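Local coordinates for protein putative oxidoreductase with NAD(P)-binding Rossmann-fold domain (Clostridium difficile, PDB 3UUW) that probably catalyses NAD(P)-dependent oxidation or reduction, as expected for a member of the Gfo/Idh/MocA oxidoreductase family, at residues A[131-136]-A[175-180]; A[140-145]-A[227-232]; A[147-152]-A[221-226]; A[184-189]-A[202-207]. One frame throughout, in Å; residues are numbered along the deposited sequence. Where two conformers were deposited one is given.

In the fold
All four contacts lie in the alpha/beta C-terminal domain. Contacts 2 and 3 join the same pair of strands, 142-150 and 224-231, at opposite ends of their pairing, and contact 4 joins the hairpin 184-192/198-206 at one margin of the same mixed sheet. Contact 1 instead brings together two helices over one face of that sheet, where Tyr132, Ile135 and Leu178 pack on Val227. The apolar side chains turned to the helices, such as Ile145 and Ile229 in contact 2, are buried, whereas Glu141, Lys223, Glu184 and the Lys133 side of contact 1 lie at the surface. Contact 1 depends on alkyl-aromatic packing; contacts 2 to 4 are backbone ladders whose other sheet face meets a second subunit.

Contact 1: residues A[131-136]-A[175-180]; sequences MYKEIK and ALWLAN. With GOL (glycerol), chain I.
Lys136 lays its aliphatic chain over one face of the Trp177 indole, and this is the tight centre of the contact. CD stands 3.8 Å from the centroid of the six-membered ring, over the face but offset toward the rim, where Lys136 CD comes 3.5 Å from Trp177 CZ2. Two anti torsions produce the overlap: CG of Lys136 lies opposite its backbone N (chi1 -178°), and CG of Trp177 does the same (chi1 169°), swinging the indole off its own helix toward helix 130-138. At the indole rim, Tyr132 CB approaches Trp177 CZ3 at 4.0 Å near the ring plane, while the phenol leads away over Val227 and its OH bonds to Glu225. On the side nearer the sheet, Leu178 CD2 touches Lys136 CB at 3.8 Å, the two side chains sliding past each other in opposite directions.

The outer side is looser. Lys136 NZ stays 5.1 Å from the centroid of the five-membered ring of Trp177, giving at most a weak cation-pi attraction. The exposed Lys133 crosses the indole at about a right angle and bends back at its end, so that NZ donates to O3 of a glycerol at 2.9 Å. The same glycerol, probably from the crystallisation liquor, takes the in-plane bond from Trp177 NE1 to its O1 (3.2 Å).

The helix axes remain 11.4 Å apart and diverge by 31°, so long side chains bridge them. Two helices side by side on one face of a mixed sheet form the alpha/beta layering of the C-terminal domain in Gfo/Idh/MocA oxidoreductases.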
loop_
_atom_site.group_PDB
_atom_site.type_symbol
_atom_site.label_atom_id
_atom_site.label_comp_id
_atom_site.label_asym_id
_atom_site.label_seq_id
_atom_site.Cartn_x
_atom_site.Cartn_y
_atom_site.Cartn_z
ATOM N N MET A 131 6.641 -16.104 8.447
ATOM C CA MET A 131 5.987 -14.866 8.925
ATOM C C MET A 131 4.862 -15.181 9.892
ATOM O O MET A 131 4.619 -14.419 10.820
ATOM C CB MET A 131 5.541 -13.991 7.773
ATOM C CG MET A 131 6.712 -13.301 7.076
ATOM S SD MET A 131 6.136 -12.352 5.671
ATOM C CE MET A 131 7.587 -11.315 5.350
ATOM N N TYR A 132 4.210 -16.326 9.720
ATOM C CA TYR A 132 3.188 -16.738 10.682
ATOM C C TYR A 132 3.830 -17.044 12.035
ATOM O O TYR A 132 3.279 -16.705 13.090
ATOM C CB TYR A 132 2.427 -17.966 10.220
ATOM C CG TYR A 132 1.375 -17.759 9.121
ATOM C CD1 TYR A 132 1.092 -16.514 8.593
ATOM C CD2 TYR A 132 0.595 -18.830 8.692
ATOM C CE1 TYR A 132 0.092 -16.341 7.635
ATOM C CE2 TYR A 132 -0.393 -18.665 7.730
ATOM C CZ TYR A 132 -0.644 -17.418 7.207
ATOM O OH TYR A 132 -1.640 -17.266 6.268
ATOM N N LYS A 133 4.974 -17.718 12.007
ATOM C CA LYS A 133 5.691 -17.980 13.243
ATOM C C LYS A 133 6.092 -16.667 13.924
ATOM O O LYS A 133 6.047 -16.559 15.168
ATOM C CB LYS A 133 6.905 -18.881 13.018
ATOM C CG LYS A 133 6.514 -20.317 12.717
ATOM C CD LYS A 133 7.701 -21.282 12.495
ATOM C CE LYS A 133 8.760 -21.230 13.591
ATOM N NZ LYS A 133 8.225 -21.684 14.904
ATOM N N GLU A 134 6.548 -15.704 13.139
ATOM C CA GLU A 134 6.967 -14.421 13.703
ATOM C C GLU A 134 5.819 -13.724 14.418
ATOM O O GLU A 134 5.976 -13.308 15.566
ATOM C CB GLU A 134 7.570 -13.523 12.645
ATOM C CG GLU A 134 8.139 -12.240 13.215
ATOM C CD GLU A 134 9.060 -11.508 12.260
ATOM O OE1 GLU A 134 9.228 -11.957 11.108
ATOM O OE2 GLU A 134 9.613 -10.467 12.677
ATOM N N ILE A 135 4.653 -13.629 13.791
ATOM C CA ILE A 135 3.557 -12.903 14.430
ATOM C C ILE A 135 3.044 -13.671 15.628
ATOM O O ILE A 135 2.689 -13.069 16.624
ATOM C CB ILE A 135 2.409 -12.472 13.446
ATOM C CG1 ILE A 135 1.697 -13.669 12.811
ATOM C CG2 ILE A 135 2.976 -11.543 12.363
ATOM C CD1 ILE A 135 0.381 -13.275 12.045
ATOM N N LYS A 136 3.077 -15.008 15.565
ATOM C CA LYS A 136 2.648 -15.814 16.698
ATOM C C LYS A 136 3.584 -15.576 17.874
ATOM O O LYS A 136 3.143 -15.399 19.011
ATOM C CB LYS A 136 2.667 -17.294 16.348
ATOM C CG LYS A 136 2.195 -18.231 17.460
ATOM C CD LYS A 136 2.326 -19.690 17.000
ATOM C CE LYS A 136 1.849 -20.687 18.039
ATOM N NZ LYS A 136 2.832 -20.787 19.158
ATOM N N ALA A 175 -5.795 -21.728 12.782
ATOM C CA ALA A 175 -6.552 -21.180 13.898
ATOM C C ALA A 175 -6.238 -21.910 15.210
ATOM O O ALA A 175 -5.980 -21.270 16.225
ATOM C CB ALA A 175 -8.053 -21.229 13.604
ATOM N N LEU A 176 -6.276 -23.238 15.181
ATOM C CA LEU A 176 -6.092 -24.023 16.377
ATOM C C LEU A 176 -4.641 -23.906 16.867
ATOM O O LEU A 176 -4.392 -23.877 18.076
ATOM C CB LEU A 176 -6.508 -25.482 16.146
ATOM C CG LEU A 176 -7.999 -25.731 15.822
ATOM C CD1 LEU A 176 -8.229 -27.204 15.628
ATOM C CD2 LEU A 176 -8.904 -25.184 16.903
ATOM N N TRP A 177 -3.695 -23.810 15.926
ATOM C CA TRP A 177 -2.275 -23.655 16.256
ATOM C C TRP A 177 -2.019 -22.306 16.908
ATOM O O TRP A 177 -1.240 -22.209 17.858
ATOM C CB TRP A 177 -1.444 -23.854 14.983
ATOM C CG TRP A 177 -0.012 -23.495 15.052
ATOM C CD1 TRP A 177 0.990 -24.161 15.704
ATOM C CD2 TRP A 177 0.607 -22.436 14.341
ATOM N NE1 TRP A 177 2.193 -23.551 15.463
ATOM C CE2 TRP A 177 1.986 -22.493 14.622
ATOM C CE3 TRP A 177 0.128 -21.451 13.485
ATOM C CZ2 TRP A 177 2.890 -21.580 14.091
ATOM C CZ3 TRP A 177 1.025 -20.538 12.964
ATOM C CH2 TRP A 177 2.395 -20.620 13.275
ATOM N N LEU A 178 -2.706 -21.272 16.420
ATOM C CA LEU A 178 -2.617 -19.933 17.024
ATOM C C LEU A 178 -3.376 -19.825 18.342
ATOM O O LEU A 178 -2.947 -19.088 19.244
ATOM C CB LEU A 178 -3.139 -18.867 16.064
ATOM C CG LEU A 178 -2.267 -18.557 14.864
ATOM C CD1 LEU A 178 -3.046 -17.667 13.866
ATOM C CD2 LEU A 178 -0.918 -17.907 15.274
ATOM N N ALA A 179 -4.497 -20.518 18.462
ATOM C CA ALA A 179 -5.282 -20.449 19.690
ATOM C C ALA A 179 -4.455 -20.969 20.852
ATOM O O ALA A 179 -4.448 -20.378 21.912
ATOM C CB ALA A 179 -6.566 -21.251 19.574
ATOM N N ASN A 180 -3.769 -22.087 20.631
ATOM C CA ASN A 180 -3.005 -22.754 21.675
ATOM C C ASN A 180 -3.826 -22.927 22.964
ATOM O O ASN A 180 -3.289 -22.929 24.069
ATOM C CB ASN A 180 -1.698 -22.009 21.954
ATOM C CG ASN A 180 -0.700 -22.859 22.713
ATOM O OD1 ASN A 180 -0.597 -24.067 22.477
ATOM N ND2 ASN A 180 0.046 -22.237 23.625
HETATM C C1 GOL I . 6.089 -25.113 16.464
HETATM O O1 GOL I . 4.744 -24.833 16.810
HETATM C C2 GOL I . 6.342 -24.556 15.076
HETATM O O2 GOL I . 5.166 -24.717 14.339
HETATM C C3 GOL I . 7.484 -25.253 14.345
HETATM O O3 GOL I . 8.649 -24.468 14.366
#

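Contact 2: residues A[140-145]-A[227-232]; sequences TEIVSI and VEILSK
The carboxylate of Glu141 has Lys232 CD on one face, about 3 Å above its plane and displaced outward past the oxygens, with Lys232 CE 3.2 Å from Glu141 OE1; the two chains run side by side in the same direction. Their charged ends do not pair: Lys232 NZ instead forms a salt bridge with Asp219 of the second subunit. Among the flat backbone groups, the carbonyl of Glu141 is met from above its plane by Lys232 N (3.1 Å, 42° out of plane). The Leu230 carbonyl takes a straighter bond from Val143 N at 2.8 Å, tilted only 17°, together with a weak one from Ser144 N. Leu230 N returns a bond to Ser144 O at 2.9 Å.

Ile142, Ile145 and Ile229 share one face of the strand pair with Ser231. There Ile142 CG1 meets Ile229 CG2 at 3.8 Å, while Ile145 and Ile229 lie alongside each other through their CG1 atoms. Ile135 of helix 130-138 and Phe210 help cover this apolar surface. Ser144 and Leu230 occupy the other face and pack on Phe200 and His150 of the second subunit. Near the strand ends a water accepts from Thr140 N and bonds to Ser231 OG at 2.7 Å.

With CG1 anti to the carbonyl carbon (chi1 -62°), CG2 of Val143 falls between the backbone N and the carbonyl carbon, 3.8 Å from Leu230 CB. Ile142 pairs with Ser231 and Ile145 with Ile229, both as non-hydrogen-bonded pairs, and between them Val143 and Ser144 together face Leu230: a classic beta bulge within an antiparallel pair of the mixed sheet.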
loop_
_atom_site.group_PDB
_atom_site.type_symbol
_atom_site.label_atom_id
_atom_site.label_comp_id
_atom_site.label_asym_id
_atom_site.label_seq_id
_atom_site.Cartn_x
_atom_site.Cartn_y
_atom_site.Cartn_z
ATOM N N THR A 140 1.208 -10.838 22.179
ATOM C CA THR A 140 0.928 -11.045 23.597
ATOM C C THR A 140 -0.369 -10.314 23.933
ATOM O O THR A 140 -0.662 -9.263 23.371
ATOM C CB THR A 140 2.068 -10.552 24.487
ATOM O OG1 THR A 140 2.232 -9.147 24.306
ATOM C CG2 THR A 140 3.381 -11.267 24.137
ATOM N N GLU A 141 -1.164 -10.886 24.832
ATOM C CA GLU A 141 -2.433 -10.271 25.230
ATOM C C GLU A 141 -3.359 -10.085 24.012
ATOM O O GLU A 141 -3.876 -9.000 23.730
ATOM C CB GLU A 141 -2.189 -8.977 26.010
ATOM C CG GLU A 141 -1.215 -9.195 27.181
ATOM C CD GLU A 141 -0.963 -7.943 27.995
ATOM O OE1 GLU A 141 -1.934 -7.372 28.515
ATOM O OE2 GLU A 141 0.211 -7.547 28.129
ATOM N N ILE A 142 -3.536 -11.178 23.287
ATOM C CA ILE A 142 -4.400 -11.221 22.131
ATOM C C ILE A 142 -5.858 -11.008 22.505
ATOM O O ILE A 142 -6.342 -11.600 23.468
ATOM C CB ILE A 142 -4.249 -12.588 21.394
ATOM C CG1 ILE A 142 -2.815 -12.750 20.864
ATOM C CG2 ILE A 142 -5.260 -12.747 20.246
ATOM C CD1 ILE A 142 -2.521 -14.137 20.313
ATOM N N VAL A 143 -6.565 -10.180 21.739
ATOM C CA VAL A 143 -7.984 -10.010 21.932
ATOM C C VAL A 143 -8.844 -10.633 20.801
ATOM O O VAL A 143 -10.033 -10.900 21.011
ATOM C CB VAL A 143 -8.362 -8.517 22.144
ATOM C CG1 VAL A 143 -7.677 -7.940 23.436
ATOM C CG2 VAL A 143 -8.019 -7.690 20.873
ATOM N N SER A 144 -8.265 -10.886 19.625
ATOM C CA SER A 144 -9.019 -11.458 18.499
ATOM C C SER A 144 -8.066 -11.857 17.397
ATOM O O SER A 144 -7.018 -11.227 17.218
ATOM C CB SER A 144 -9.995 -10.411 17.960
ATOM O OG SER A 144 -10.905 -10.928 17.025
ATOM N N ILE A 145 -8.441 -12.885 16.630
ATOM C CA ILE A 145 -7.671 -13.278 15.460
ATOM C C ILE A 145 -8.656 -13.484 14.324
ATOM O O ILE A 145 -9.730 -14.046 14.521
ATOM C CB ILE A 145 -6.864 -14.562 15.706
ATOM C CG1 ILE A 145 -5.864 -14.360 16.837
ATOM C CG2 ILE A 145 -6.111 -14.991 14.435
ATOM C CD1 ILE A 145 -5.078 -15.616 17.183
ATOM N N VAL A 227 -3.824 -13.689 7.801
ATOM C CA VAL A 227 -3.977 -13.862 9.247
ATOM C C VAL A 227 -3.771 -12.472 9.882
ATOM O O VAL A 227 -2.820 -11.765 9.545
ATOM C CB VAL A 227 -2.950 -14.823 9.799
ATOM C CG1 VAL A 227 -2.906 -14.752 11.347
ATOM C CG2 VAL A 227 -3.216 -16.199 9.264
ATOM N N GLU A 228 -4.686 -12.079 10.754
ATOM C CA GLU A 228 -4.630 -10.794 11.446
ATOM C C GLU A 228 -4.803 -11.077 12.913
ATOM O O GLU A 228 -5.803 -11.719 13.319
ATOM C CB GLU A 228 -5.755 -9.887 10.984
ATOM C CG GLU A 228 -5.851 -8.556 11.699
ATOM C CD GLU A 228 -6.908 -7.711 11.057
ATOM O OE1 GLU A 228 -8.096 -8.075 11.197
ATOM O OE2 GLU A 228 -6.552 -6.716 10.379
ATOM N N ILE A 229 -3.848 -10.613 13.707
ATOM C CA ILE A 229 -3.907 -10.762 15.143
ATOM C C ILE A 229 -4.038 -9.392 15.798
ATOM O O ILE A 229 -3.177 -8.525 15.594
ATOM C CB ILE A 229 -2.649 -11.465 15.678
ATOM C CG1 ILE A 229 -2.490 -12.862 15.060
ATOM C CG2 ILE A 229 -2.652 -11.527 17.254
ATOM C CD1 ILE A 229 -1.199 -13.567 15.515
ATOM N N LEU A 230 -5.116 -9.199 16.554
ATOM C CA LEU A 230 -5.340 -7.969 17.333
ATOM C C LEU A 230 -4.887 -8.226 18.775
ATOM O O LEU A 230 -5.425 -9.105 19.460
ATOM C CB LEU A 230 -6.814 -7.548 17.319
ATOM C CG LEU A 230 -7.443 -6.988 16.034
ATOM C CD1 LEU A 230 -7.646 -8.068 14.991
ATOM C CD2 LEU A 230 -8.781 -6.331 16.364
ATOM N N SER A 231 -3.915 -7.452 19.239
ATOM C CA SER A 231 -3.395 -7.624 20.599
ATOM C C SER A 231 -3.203 -6.272 21.271
ATOM O O SER A 231 -3.360 -5.235 20.646
ATOM C CB SER A 231 -2.109 -8.422 20.582
ATOM O OG SER A 231 -1.092 -7.723 19.899
ATOM N N LYS A 232 -2.882 -6.285 22.555
ATOM C CA LYS A 232 -2.713 -5.037 23.271
ATOM C C LYS A 232 -1.700 -4.141 22.560
ATOM O O LYS A 232 -0.527 -4.503 22.412
ATOM C CB LYS A 232 -2.267 -5.298 24.704
ATOM C CG LYS A 232 -2.030 -4.016 25.480
ATOM C CD LYS A 232 -1.546 -4.301 26.884
ATOM C CE LYS A 232 -2.684 -4.375 27.852
ATOM N NZ LYS A 232 -3.185 -3.003 28.144
HETATM O O HOH W 1 1.350 -8.084 20.944
HETATM O O HOH W 2 0.569 -6.838 23.370
#

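Contact 3: residues A[147-152]-A[221-226]; sequences ICKHGL and GTKLEQ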
loop_
_atom_site.group_PDB
_atom_site.type_symbol
_atom_site.label_atom_id
_atom_site.label_comp_id
_atom_site.label_asym_id
_atom_site.label_seq_id
_atom_site.Cartn_x
_atom_site.Cartn_y
_atom_site.Cartn_z
ATOM N N ILE A 147 -8.785 -15.009 10.299
ATOM C CA ILE A 147 -8.063 -15.746 9.285
ATOM C C ILE A 147 -8.972 -15.953 8.111
ATOM O O ILE A 147 -10.067 -16.454 8.273
ATOM C CB ILE A 147 -7.583 -17.137 9.767
ATOM C CG1 ILE A 147 -6.760 -17.025 11.064
ATOM C CG2 ILE A 147 -6.785 -17.814 8.647
ATOM C CD1 ILE A 147 -6.350 -18.409 11.661
ATOM N N CYS A 148 -8.519 -15.578 6.921
ATOM C CA CYS A 148 -9.312 -15.836 5.734
ATOM C C CYS A 148 -8.482 -16.418 4.615
ATOM O O CYS A 148 -7.267 -16.216 4.562
ATOM C CB CYS A 148 -10.000 -14.582 5.241
ATOM S SG CYS A 148 -8.878 -13.370 4.626
ATOM N N LYS A 149 -9.156 -17.138 3.719
ATOM C CA LYS A 149 -8.528 -17.748 2.551
ATOM C C LYS A 149 -9.568 -17.793 1.450
ATOM O O LYS A 149 -10.444 -18.664 1.450
ATOM C CB LYS A 149 -7.998 -19.145 2.871
ATOM C CG LYS A 149 -7.190 -19.772 1.781
ATOM C CD LYS A 149 -6.541 -21.068 2.269
ATOM C CE LYS A 149 -5.463 -21.567 1.317
ATOM N NZ LYS A 149 -6.005 -22.030 0.014
ATOM N N HIS A 150 -9.451 -16.850 0.520
ATOM C CA HIS A 150 -10.430 -16.668 -0.536
ATOM C C HIS A 150 -9.852 -17.017 -1.881
ATOM O O HIS A 150 -8.643 -16.906 -2.099
ATOM C CB HIS A 150 -10.917 -15.229 -0.572
ATOM C CG HIS A 150 -11.475 -14.743 0.731
ATOM N ND1 HIS A 150 -12.329 -15.505 1.501
ATOM C CD2 HIS A 150 -11.337 -13.561 1.379
ATOM C CE1 HIS A 150 -12.686 -14.813 2.571
ATOM N NE2 HIS A 150 -12.107 -13.624 2.511
ATOM N N GLY A 151 -10.715 -17.411 -2.804
ATOM C CA GLY A 151 -10.234 -17.792 -4.102
ATOM C C GLY A 151 -11.005 -17.115 -5.186
ATOM O O GLY A 151 -12.137 -16.672 -4.953
ATOM N N LEU A 152 -10.370 -17.059 -6.358
ATOM C CA LEU A 152 -10.923 -16.482 -7.577
ATOM C C LEU A 152 -11.311 -17.625 -8.506
ATOM O O LEU A 152 -10.479 -18.483 -8.803
ATOM C CB LEU A 152 -9.862 -15.599 -8.256
ATOM C CG LEU A 152 -10.230 -14.976 -9.600
ATOM C CD1 LEU A 152 -11.347 -13.929 -9.491
ATOM C CD2 LEU A 152 -8.989 -14.371 -10.257
ATOM N N GLY A 221 -13.017 -12.076 -5.366
ATOM C CA GLY A 221 -12.463 -11.226 -6.419
ATOM C C GLY A 221 -10.986 -11.375 -6.627
ATOM O O GLY A 221 -10.414 -10.746 -7.515
ATOM N N THR A 222 -10.365 -12.206 -5.796
ATOM C CA THR A 222 -8.948 -12.455 -5.878
ATOM C C THR A 222 -8.604 -13.662 -5.030
ATOM O O THR A 222 -9.413 -14.129 -4.204
ATOM C CB THR A 222 -8.154 -11.211 -5.378
ATOM O OG1 THR A 222 -6.819 -11.216 -5.901
ATOM C CG2 THR A 222 -8.157 -11.112 -3.870
ATOM N N LYS A 223 -7.405 -14.184 -5.245
ATOM C CA LYS A 223 -6.870 -15.213 -4.382
ATOM C C LYS A 223 -6.084 -14.487 -3.299
ATOM O O LYS A 223 -5.090 -13.814 -3.595
ATOM C CB LYS A 223 -5.979 -16.142 -5.189
ATOM C CG LYS A 223 -5.367 -17.255 -4.372
ATOM C CD LYS A 223 -4.556 -18.183 -5.282
ATOM C CE LYS A 223 -3.615 -19.069 -4.480
ATOM N NZ LYS A 223 -4.361 -19.941 -3.533
ATOM N N LEU A 224 -6.574 -14.603 -2.068
ATOM C CA LEU A 224 -6.016 -13.931 -0.889
ATOM C C LEU A 224 -5.908 -14.923 0.269
ATOM O O LEU A 224 -6.684 -15.862 0.362
ATOM C CB LEU A 224 -6.973 -12.784 -0.487
ATOM C CG LEU A 224 -6.809 -11.997 0.814
ATOM C CD1 LEU A 224 -5.409 -11.378 0.922
ATOM C CD2 LEU A 224 -7.895 -10.913 0.906
ATOM N N GLU A 225 -4.901 -14.757 1.112
ATOM C CA GLU A 225 -4.897 -15.407 2.410
ATOM C C GLU A 225 -4.430 -14.335 3.358
ATOM O O GLU A 225 -3.565 -13.542 3.021
ATOM C CB GLU A 225 -3.988 -16.634 2.456
ATOM C CG GLU A 225 -3.960 -17.320 3.821
ATOM C CD GLU A 225 -3.344 -18.700 3.791
ATOM O OE1 GLU A 225 -3.374 -19.346 2.720
ATOM O OE2 GLU A 225 -2.832 -19.131 4.852
ATOM N N GLN A 226 -5.034 -14.279 4.545
ATOM C CA GLN A 226 -4.589 -13.334 5.541
ATOM C C GLN A 226 -4.831 -13.849 6.941
ATOM O O GLN A 226 -5.879 -14.418 7.207
ATOM C CB GLN A 226 -5.338 -12.002 5.387
ATOM C CG GLN A 226 -4.871 -10.952 6.371
ATOM C CD GLN A 226 -5.579 -9.639 6.163
ATOM O OE1 GLN A 226 -5.252 -8.888 5.261
ATOM N NE2 GLN A 226 -6.553 -9.365 7.006
HETATM O O HOH W 3 -6.636 -18.948 -1.543
#
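Cys148 and Gln226 open a regular antiparallel ladder between two neighbouring strands of the C-terminal mixed sheet. Strands 147-150 and 224-226 run at 171°. Cys148 with Gln226 and His150 with Leu224 are hydrogen-bonded pairs, flanking the non-hydrogen-bonded pair Lys149 and Glu225. Cys148 N and His150 N each donate at 2.9 Å, to Gln226 O and Leu224 O, and each pair returns a bond. Beyond the ladder Leu152 CD1 rests 3.9 Å from Gly221 C, and the buried Thr222 N finds no partner.

On one face the Lys149 and Glu225 chains cross at a slant, Lys149 CE 3.4 Å from Glu225 OE1. The charges are engaged elsewhere: Lys149 NZ with Asp167, and Glu225 OE2 with Tyr132 OH and Arg126. On the other face, Cys148 SG takes the position between its backbone N and carbonyl carbon (chi1 67°), which sets it against Gln226 CB at 3.9 Å. Both His150 ring nitrogens are bonded, ND1 to His217 N and NE2 to a bound di(hydroxyethyl)ether, probably from the crystallisation liquor.

Lys223 NZ lies 4.4 Å from Lys149 NZ, a like-charge approach. A water accepts from Lys223 NZ at 3.2 Å and donates to His150 O at 2.9 Å.

Contact 4: residues A[184-189]-A[202-207]; sequences EISGED and SHKLKG
Glu188 and His203 project side by side from adjacent strands and join through a hydrogen bond from His203 NE2 to Glu188 OE1 (2.8 Å, 157°). The oxygen lies near the imidazole plane, at the ring edge, and is approached on its anti side, with carboxylate and ring planes turned 85° apart. An extended Glu188 chain, its CG opposite the backbone N (chi1 172°), carries the carboxylate out to the ring. ND1 bonds to Tyr168 OH, so both ring nitrogens are held. Ile185 CG2 meets the same ring at its edge, 4.0 Å from His203 CD2, and its CG1 runs alongside Leu205 CD2 at 3.8 Å. Ile303 of helix 295-305 packs on Ile185, Glu188 and His203.

Register slips by one residue at Ser186, between the Ile185-Leu205 and Glu188-His203 pairs, consistent with a beta bulge. Ser186 N donates almost straight to Lys204 O at 2.7 Å. The serine hydroxyl, set between its backbone N and carbonyl carbon, presses on the lysine methylenes, with Ser186 OG 3.2 Å from Lys204 CG. Lys204 then bends at its last two torsions, and its NZ reaches Asn213. The neighbouring Gly187 N is buried without a partner.

On the face of Asp189 and Ser202, a water donates to Asp189 OD2 at 2.6 Å, and Ser202 OG bonds to Thr214 O. Asp189 also pairs with Lys206 and Lys204 of the second subunit, while Lys206 reaches Asp189 of that subunit in return. The arrangement is an antiparallel beta hairpin at the margin of the mixed sheet, one face under a helix and the other at a subunit interface.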
loop_
_atom_site.group_PDB
_atom_site.type_symbol
_atom_site.label_atom_id
_atom_site.label_comp_id
_atom_site.label_asym_id
_atom_site.label_seq_id
_atom_site.Cartn_x
_atom_site.Cartn_y
_atom_site.Cartn_z
ATOM N N GLU A 184 -14.354 -23.583 21.115
ATOM C CA GLU A 184 -15.677 -24.097 20.823
ATOM C C GLU A 184 -16.279 -23.288 19.687
ATOM O O GLU A 184 -16.125 -22.071 19.666
ATOM C CB GLU A 184 -16.581 -23.916 22.047
ATOM C CG GLU A 184 -16.174 -24.716 23.285
ATOM C CD GLU A 184 -16.623 -26.168 23.224
ATOM O OE1 GLU A 184 -16.702 -26.739 22.111
ATOM O OE2 GLU A 184 -16.906 -26.743 24.298
ATOM N N ILE A 185 -17.000 -23.935 18.768
ATOM C CA ILE A 185 -17.705 -23.197 17.706
ATOM C C ILE A 185 -18.849 -22.366 18.294
ATOM O O ILE A 185 -19.742 -22.916 18.951
ATOM C CB ILE A 185 -18.278 -24.141 16.641
ATOM C CG1 ILE A 185 -17.147 -24.803 15.866
ATOM C CG2 ILE A 185 -19.181 -23.385 15.662
ATOM C CD1 ILE A 185 -17.625 -25.860 14.890
ATOM N N SER A 186 -18.812 -21.051 18.074
ATOM C CA SER A 186 -19.844 -20.139 18.590
ATOM C C SER A 186 -20.611 -19.406 17.488
ATOM O O SER A 186 -21.480 -18.570 17.781
ATOM C CB SER A 186 -19.218 -19.117 19.548
ATOM O OG SER A 186 -18.265 -18.314 18.868
ATOM N N GLY A 187 -20.312 -19.734 16.231
ATOM C CA GLY A 187 -20.986 -19.137 15.093
ATOM C C GLY A 187 -20.539 -19.864 13.842
ATOM O O GLY A 187 -19.396 -20.355 13.787
ATOM N N GLU A 188 -21.451 -19.953 12.872
ATOM C CA GLU A 188 -21.213 -20.619 11.584
ATOM C C GLU A 188 -22.070 -20.023 10.458
ATOM O O GLU A 188 -23.275 -19.763 10.644
ATOM C CB GLU A 188 -21.514 -22.132 11.675
ATOM C CG GLU A 188 -21.481 -22.848 10.316
ATOM C CD GLU A 188 -21.759 -24.338 10.403
ATOM O OE1 GLU A 188 -20.839 -25.079 10.813
ATOM O OE2 GLU A 188 -22.889 -24.761 10.025
ATOM N N ASP A 189 -21.434 -19.804 9.309
ATOM C CA ASP A 189 -22.133 -19.531 8.057
ATOM C C ASP A 189 -21.694 -20.658 7.130
ATOM O O ASP A 189 -20.507 -20.957 7.030
ATOM C CB ASP A 189 -21.700 -18.221 7.400
ATOM C CG ASP A 189 -21.977 -16.999 8.248
ATOM O OD1 ASP A 189 -23.006 -16.963 8.942
ATOM O OD2 ASP A 189 -21.143 -16.058 8.181
ATOM N N SER A 202 -17.761 -19.847 7.143
ATOM C CA SER A 202 -17.158 -19.055 8.194
ATOM C C SER A 202 -17.526 -19.615 9.546
ATOM O O SER A 202 -18.602 -20.195 9.716
ATOM C CB SER A 202 -17.604 -17.601 8.088
ATOM O OG SER A 202 -17.124 -16.863 9.190
ATOM N N HIS A 203 -16.613 -19.448 10.499
ATOM C CA HIS A 203 -16.827 -19.864 11.879
ATOM C C HIS A 203 -16.262 -18.867 12.840
ATOM O O HIS A 203 -15.350 -18.112 12.515
ATOM C CB HIS A 203 -16.203 -21.218 12.150
ATOM C CG HIS A 203 -16.920 -22.325 11.463
ATOM N ND1 HIS A 203 -16.598 -22.738 10.190
ATOM C CD2 HIS A 203 -17.999 -23.038 11.834
ATOM C CE1 HIS A 203 -17.432 -23.698 9.825
ATOM N NE2 HIS A 203 -18.308 -23.880 10.795
ATOM N N LYS A 204 -16.851 -18.847 14.020
ATOM C CA LYS A 204 -16.258 -18.161 15.135
ATOM C C LYS A 204 -15.863 -19.257 16.122
ATOM O O LYS A 204 -16.730 -20.057 16.580
ATOM C CB LYS A 204 -17.222 -17.172 15.760
ATOM C CG LYS A 204 -16.607 -16.408 16.922
ATOM C CD LYS A 204 -17.604 -15.424 17.527
ATOM C CE LYS A 204 -17.717 -14.159 16.715
ATOM N NZ LYS A 204 -16.467 -13.336 16.876
ATOM N N LEU A 205 -14.573 -19.287 16.473
ATOM C CA LEU A 205 -14.009 -20.243 17.402
ATOM C C LEU A 205 -13.679 -19.510 18.700
ATOM O O LEU A 205 -12.768 -18.672 18.752
ATOM C CB LEU A 205 -12.768 -20.933 16.817
ATOM C CG LEU A 205 -12.966 -21.583 15.442
ATOM C CD1 LEU A 205 -11.631 -22.149 14.970
ATOM C CD2 LEU A 205 -14.066 -22.654 15.423
ATOM N N LYS A 206 -14.432 -19.828 19.745
ATOM C CA LYS A 206 -14.303 -19.140 21.020
ATOM C C LYS A 206 -13.387 -19.826 22.029
ATOM O O LYS A 206 -13.613 -20.981 22.391
ATOM C CB LYS A 206 -15.694 -18.983 21.638
ATOM C CG LYS A 206 -15.721 -18.149 22.915
ATOM C CD LYS A 206 -17.118 -18.025 23.474
ATOM C CE LYS A 206 -17.149 -17.054 24.654
ATOM N NZ LYS A 206 -16.632 -15.698 24.257
ATOM N N GLY A 207 -12.396 -19.086 22.525
ATOM C CA GLY A 207 -11.499 -19.565 23.607
ATOM C C GLY A 207 -11.745 -18.752 24.856
ATOM O O GLY A 207 -12.503 -17.793 24.825
HETATM O O HOH W 4 -19.190 -14.312 8.436
#